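Local structure of cellulosomal scaffoldin adaptor protein B (Acetivibrio cellulolyticus, 3BWZ) at residues 46-51 / 116-121; 38-43 / 86-91. The protein is a cellulosome scaffoldin, of which this chain is one type II cohesin module, a beta-sandwich domain that as in its relatives probably docks a partner's dockerin. All coordinates share one frame; numbering follows the deposited sequence. Where two conformers were deposited one is given.

Interaction 1 (46-51 / 116-121)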
loop_
_atom_site.group_PDB
_atom_site.type_symbol
_atom_site.label_atom_id
_atom_site.label_comp_id
_atom_site.label_asym_id
_atom_site.label_seq_id
_atom_site.Cartn_x
_atom_site.Cartn_y
_atom_site.Cartn_z
ATOM N N ALA A 46 12.936 -10.650 7.836
ATOM C CA ALA A 46 13.183 -11.986 8.386
ATOM C C ALA A 46 11.899 -12.804 8.445
ATOM O O ALA A 46 11.951 -14.031 8.525
ATOM C CB ALA A 46 13.822 -11.922 9.785
ATOM N N VAL A 47 10.762 -12.126 8.473
ATOM C CA VAL A 47 9.481 -12.785 8.728
ATOM C C VAL A 47 8.610 -12.911 7.491
ATOM O O VAL A 47 7.950 -13.926 7.320
ATOM C CB VAL A 47 8.736 -12.067 9.870
ATOM C CG1 VAL A 47 7.395 -12.748 10.166
ATOM C CG2 VAL A 47 9.591 -12.044 11.137
ATOM N N LEU A 48 8.597 -11.871 6.661
ATOM C CA LEU A 48 7.729 -11.802 5.488
ATOM C C LEU A 48 8.556 -11.461 4.263
ATOM O O LEU A 48 9.521 -10.692 4.363
ATOM C CB LEU A 48 6.666 -10.710 5.655
ATOM C CG LEU A 48 5.692 -10.865 6.834
ATOM C CD1 LEU A 48 4.742 -9.673 6.848
ATOM C CD2 LEU A 48 4.924 -12.198 6.797
ATOM N N GLN A 49 8.125 -11.965 3.109
ATOM C CA GLN A 49 8.788 -11.661 1.831
ATOM C C GLN A 49 7.748 -11.228 0.815
ATOM O O GLN A 49 6.826 -11.985 0.533
ATOM C CB GLN A 49 9.493 -12.886 1.286
ATOM C CG GLN A 49 10.146 -12.656 -0.065
ATOM C CD GLN A 49 10.802 -13.875 -0.651
ATOM O OE1 GLN A 49 11.869 -13.788 -1.313
ATOM N NE2 GLN A 49 10.218 -14.994 -0.415
ATOM N N PRO A 50 7.880 -10.022 0.219
ATOM C CA PRO A 50 6.884 -9.597 -0.763
ATOM C C PRO A 50 7.045 -10.388 -2.060
ATOM O O PRO A 50 8.170 -10.565 -2.570
ATOM C CB PRO A 50 7.190 -8.102 -0.942
ATOM C CG PRO A 50 8.619 -7.969 -0.611
ATOM C CD PRO A 50 8.900 -8.982 0.449
ATOM N N VAL A 51 5.919 -10.833 -2.601
ATOM C CA VAL A 51 5.841 -11.632 -3.808
ATOM C C VAL A 51 4.721 -11.090 -4.686
ATOM O O VAL A 51 3.732 -10.543 -4.200
ATOM C CB VAL A 51 5.592 -13.122 -3.499
ATOM C CG1 VAL A 51 6.775 -13.695 -2.718
ATOM C CG2 VAL A 51 4.262 -13.345 -2.771
ATOM N N VAL A 116 -0.127 -5.719 -1.817
ATOM C CA VAL A 116 1.184 -6.331 -1.609
ATOM C C VAL A 116 0.950 -7.670 -0.946
ATOM O O VAL A 116 0.408 -7.744 0.151
ATOM C CB VAL A 116 2.146 -5.459 -0.757
ATOM C CG1 VAL A 116 3.498 -6.186 -0.621
ATOM C CG2 VAL A 116 2.313 -4.099 -1.386
ATOM N N LYS A 117 1.385 -8.734 -1.617
ATOM C CA LYS A 117 1.326 -10.070 -1.078
ATOM C C LYS A 117 2.651 -10.402 -0.405
ATOM O O LYS A 117 3.714 -10.088 -0.915
ATOM C CB LYS A 117 1.002 -11.054 -2.185
ATOM C CG LYS A 117 -0.429 -10.893 -2.665
ATOM C CD LYS A 117 -0.706 -11.687 -3.922
ATOM C CE LYS A 117 -2.151 -11.636 -4.297
ATOM N NZ LYS A 117 -2.990 -12.492 -3.422
ATOM N N PHE A 118 2.550 -11.091 0.723
ATOM C CA PHE A 118 3.704 -11.508 1.499
ATOM C C PHE A 118 3.675 -12.994 1.763
ATOM O O PHE A 118 2.678 -13.526 2.247
ATOM C CB PHE A 118 3.777 -10.784 2.850
ATOM C CG PHE A 118 4.039 -9.317 2.764
ATOM C CD1 PHE A 118 2.995 -8.400 2.801
ATOM C CD2 PHE A 118 5.328 -8.838 2.693
ATOM C CE1 PHE A 118 3.256 -7.053 2.739
ATOM C CE2 PHE A 118 5.590 -7.491 2.643
ATOM C CZ PHE A 118 4.549 -6.606 2.675
ATOM N N LYS A 119 4.785 -13.655 1.474
ATOM C CA LYS A 119 5.000 -15.036 1.889
ATOM C C LYS A 119 5.505 -15.053 3.323
ATOM O O LYS A 119 6.429 -14.313 3.674
ATOM C CB LYS A 119 6.002 -15.688 0.944
ATOM C CG LYS A 119 6.431 -17.140 1.128
ATOM C CD LYS A 119 7.785 -17.421 0.382
ATOM C CE LYS A 119 7.781 -17.062 -1.103
ATOM N NZ LYS A 119 9.154 -17.173 -1.734
ATOM N N VAL A 120 4.914 -15.916 4.150
ATOM C CA VAL A 120 5.302 -16.036 5.547
ATOM C C VAL A 120 6.521 -16.953 5.655
ATOM O O VAL A 120 6.434 -18.162 5.397
ATOM C CB VAL A 120 4.140 -16.585 6.407
ATOM C CG1 VAL A 120 4.585 -16.755 7.852
ATOM C CG2 VAL A 120 2.918 -15.650 6.287
ATOM N N LEU A 121 7.644 -16.363 6.035
ATOM C CA LEU A 121 8.897 -17.111 6.203
ATOM C C LEU A 121 8.991 -17.771 7.578
ATOM O O LEU A 121 9.544 -18.869 7.707
ATOM C CB LEU A 121 10.108 -16.192 6.034
ATOM C CG LEU A 121 10.168 -15.421 4.709
ATOM C CD1 LEU A 121 11.435 -14.543 4.644
ATOM C CD2 LEU A 121 10.065 -16.354 3.506
HETATM O O HOH W 1 2.171 -8.345 -4.444
#

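Interaction 2 (38-43 / 86-91)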
loop_
_atom_site.group_PDB
_atom_site.type_symbol
_atom_site.label_atom_id
_atom_site.label_comp_id
_atom_site.label_asym_id
_atom_site.label_seq_id
_atom_site.Cartn_x
_atom_site.Cartn_y
_atom_site.Cartn_z
ATOM N N GLN A 38 1.871 8.378 -3.057
ATOM C CA GLN A 38 3.172 7.809 -2.796
ATOM C C GLN A 38 3.121 7.239 -1.380
ATOM O O GLN A 38 2.674 7.928 -0.452
ATOM C CB GLN A 38 4.310 8.829 -2.904
ATOM C CG GLN A 38 5.640 8.201 -2.588
ATOM C CD GLN A 38 6.843 9.118 -2.672
ATOM O OE1 GLN A 38 6.717 10.353 -2.773
ATOM N NE2 GLN A 38 8.015 8.528 -2.568
ATOM N N LEU A 39 3.569 5.991 -1.226
ATOM C CA LEU A 39 3.502 5.271 0.034
ATOM C C LEU A 39 4.844 4.668 0.372
ATOM O O LEU A 39 5.583 4.243 -0.506
ATOM C CB LEU A 39 2.432 4.175 -0.028
ATOM C CG LEU A 39 1.033 4.659 -0.425
ATOM C CD1 LEU A 39 0.111 3.473 -0.595
ATOM C CD2 LEU A 39 0.430 5.636 0.583
ATOM N N ASN A 40 5.119 4.587 1.665
ATOM C CA ASN A 40 6.340 3.993 2.185
ATOM C C ASN A 40 5.956 2.953 3.214
ATOM O O ASN A 40 5.541 3.299 4.323
ATOM C CB ASN A 40 7.217 5.094 2.795
ATOM C CG ASN A 40 8.585 4.617 3.164
ATOM O OD1 ASN A 40 8.932 4.501 4.379
ATOM N ND2 ASN A 40 9.380 4.312 2.169
ATOM N N MET A 41 6.118 1.692 2.836
ATOM C CA MET A 41 5.730 0.551 3.662
ATOM C C MET A 41 6.962 -0.083 4.280
ATOM O O MET A 41 8.031 -0.146 3.672
ATOM C CB MET A 41 5.013 -0.501 2.869
ATOM C CG MET A 41 3.674 -0.056 2.414
ATOM S SD MET A 41 2.870 -1.261 1.376
ATOM C CE MET A 41 2.548 -2.611 2.504
ATOM N N LYS A 42 6.800 -0.596 5.495
ATOM C CA LYS A 42 7.849 -1.287 6.233
ATOM C C LYS A 42 7.343 -2.640 6.712
ATOM O O LYS A 42 6.230 -2.775 7.195
ATOM C CB LYS A 42 8.279 -0.433 7.431
ATOM C CG LYS A 42 9.374 -1.010 8.306
ATOM C CD LYS A 42 10.736 -0.924 7.659
ATOM C CE LYS A 42 11.811 -1.547 8.520
ATOM N NZ LYS A 42 11.661 -3.024 8.623
ATOM N N TYR A 43 8.192 -3.639 6.563
ATOM C CA TYR A 43 7.915 -4.992 7.049
ATOM C C TYR A 43 9.219 -5.584 7.551
ATOM O O TYR A 43 10.296 -5.041 7.284
ATOM C CB TYR A 43 7.268 -5.873 5.954
ATOM C CG TYR A 43 8.183 -6.107 4.783
ATOM C CD1 TYR A 43 8.976 -7.234 4.700
ATOM C CD2 TYR A 43 8.313 -5.157 3.793
ATOM C CE1 TYR A 43 9.861 -7.428 3.657
ATOM C CE2 TYR A 43 9.194 -5.334 2.728
ATOM C CZ TYR A 43 9.973 -6.464 2.664
ATOM O OH TYR A 43 10.871 -6.604 1.632
ATOM N N LYS A 86 16.280 -4.246 4.236
ATOM C CA LYS A 86 15.717 -3.508 5.364
ATOM C C LYS A 86 14.200 -3.698 5.499
ATOM O O LYS A 86 13.638 -3.417 6.528
ATOM C CB LYS A 86 16.056 -2.011 5.267
ATOM C CG LYS A 86 17.555 -1.718 5.286
ATOM C CD LYS A 86 17.852 -0.242 5.529
ATOM C CE LYS A 86 19.323 0.080 5.369
ATOM N NZ LYS A 86 19.792 -0.201 3.978
ATOM N N GLY A 87 13.555 -4.143 4.438
ATOM C CA GLY A 87 12.109 -4.307 4.428
ATOM C C GLY A 87 11.361 -3.014 4.196
ATOM O O GLY A 87 10.398 -2.722 4.908
ATOM N N ILE A 88 11.750 -2.261 3.157
ATOM C CA ILE A 88 11.098 -0.991 2.842
ATOM C C ILE A 88 10.616 -1.039 1.391
ATOM O O ILE A 88 11.403 -1.326 0.494
ATOM C CB ILE A 88 12.054 0.221 3.004
ATOM C CG1 ILE A 88 12.603 0.318 4.427
ATOM C CG2 ILE A 88 11.337 1.531 2.593
ATOM C CD1 ILE A 88 13.825 1.212 4.518
ATOM N N LEU A 89 9.337 -0.737 1.170
ATOM C CA LEU A 89 8.760 -0.624 -0.160
ATOM C C LEU A 89 8.309 0.833 -0.304
ATOM O O LEU A 89 7.420 1.283 0.415
ATOM C CB LEU A 89 7.536 -1.542 -0.330
ATOM C CG LEU A 89 7.722 -3.009 0.070
ATOM C CD1 LEU A 89 6.398 -3.771 -0.116
ATOM C CD2 LEU A 89 8.842 -3.666 -0.725
ATOM N N ASN A 90 8.902 1.553 -1.244
ATOM C CA ASN A 90 8.552 2.960 -1.500
ATOM C C ASN A 90 8.048 3.009 -2.934
ATOM O O ASN A 90 8.778 2.663 -3.843
ATOM C CB ASN A 90 9.805 3.836 -1.272
ATOM C CG ASN A 90 9.607 5.359 -1.448
ATOM O OD1 ASN A 90 10.377 6.183 -0.818
ATOM N ND2 ASN A 90 8.839 5.757 -2.381
ATOM N N PHE A 91 6.798 3.399 -3.136
ATOM C CA PHE A 91 6.242 3.390 -4.466
ATOM C C PHE A 91 5.259 4.514 -4.658
ATOM O O PHE A 91 4.687 5.041 -3.710
ATOM C CB PHE A 91 5.594 2.031 -4.794
ATOM C CG PHE A 91 4.508 1.622 -3.833
ATOM C CD1 PHE A 91 3.179 1.930 -4.066
ATOM C CD2 PHE A 91 4.827 0.908 -2.670
ATOM C CE1 PHE A 91 2.202 1.557 -3.151
ATOM C CE2 PHE A 91 3.851 0.517 -1.776
ATOM C CZ PHE A 91 2.542 0.841 -2.043
#

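Interaction 1 (46-51 / 116-121)
Strand 48-51 is a short antiparallel partner of strand 111-120 in the beta-sandwich of the cohesin module. Leu48 pairs with Val120, Gln49 with Lys119 and Pro50 with Phe118. The two strand segments run at 137° to each other, well short of straight antiparallel. The hydrogen-bonded pair Gln49-Lys119 forms both backbone bonds, from Gln49 N to Lys119 O at 3.0 Å and from Lys119 N to Gln49 O at 2.8 Å. Just before strand 48-51 and just after strand 111-120, Leu121 N donates to Val47 O. At the other end one water joins the two segments: it donates to Val51 O and accepts from Lys117 N.

Leu48, Pro50, Phe118 and Val120 face the inside of the sandwich. Leu48 crosses Phe118 at about a right angle. With CG of Leu48 anti to the carbonyl carbon (chi1 -61°), Leu48 CD1 comes over one face of the Phe118 ring, while Leu48 CB lies 3.8 Å from Phe118 CD2. Leu48 CD2, the other branch, reaches Val120 CG2 at 4.0 Å, and these two side chains point the same way. Pro50 CB sits 4.0 Å from Phe118 CE2. Ile128 packs on Leu48 and Phe118 from strand 126-130.

Gln49, Val51, Lys117 and Lys119 point to the other side. In the conformer described, Lys119 runs beside Gln49. Lys117 NZ turns away to Thr23 OG1. The contact is therefore two-sided: an apolar face where Leu48 and Pro50 pack on the Phe118 ring, and a second face where the buried Val51 lies beside the partly exposed Gln49, Lys117 and Lys119.

Interaction 2 (38-43 / 86-91)
The Tyr43 ring carries Gly87 CA over one face, 3.7 Å from the ring centroid, and Leu89 CG at its edge, near CE2. The Phe91 ring has Leu39 CB over one face and, in the conformer described, Met41 SD at its edge, 3.7 Å from Phe91 CE2. This last pair is a Met-aromatic contact made in the ring plane. Both rings owe their place to the first torsion: CG lies between the backbone N and the carbonyl carbon (chi1 64° in Tyr43, 58° in Phe91), which lays each ring against the opposing segment.

The backbones run almost exactly antiparallel, at 174°. Leu39-Phe91 and Met41-Leu89 are hydrogen-bonded pairs, each with two bonds. The bond from Met41 N to Leu89 O is 2.8 Å and nearly straight. Tyr43 N adds a further bond to Gly87 O. Gly87 and Ile88 both face Asp83 in a G1 beta bulge, and Gly87 has the positive phi expected at that position.

Lys42 folds back at chi2 and chi4 over the end of the pairing. Its NZ donates to Lys86 O at 2.9 Å, nearly in line with the carbonyl, and to Tyr43 O at 2.8 Å from above the carbonyl plane. On the way CD of Lys42 passes 3.9 Å from Ile88 CG1. Asn40, Asn90 and Ile88 share this face.

Leu39, Met41, Leu89 and Phe91 face the other way, where Ile26 of strand 21-29 meets Leu39, Met41 and Phe91. The ammonium group thus ties two backbone carbonyls, one from each segment, while the buried side is held by apolar and ring contacts.

In the fold
After strands 6-11 and 21-29, strand 34-42 enters interaction 2. After a short connection the chain forms strand 48-51, the first half of interaction 1. It then runs through strand 77-83 to 86-91, which closes the loop of interaction 2. Helix 98-104 follows before strand 111-120 returns to 46-51 and closes interaction 1. The segments alternate, so the two loops cross. Tyr43 joins the sites: its ring meets that of Phe118, and its OH packs on Pro50 CD at 3.3 Å. Val116 also touches Leu89. Together the contacts tie consecutive strands 34-42 and 48-51 to different later strands of the cohesin sandwich.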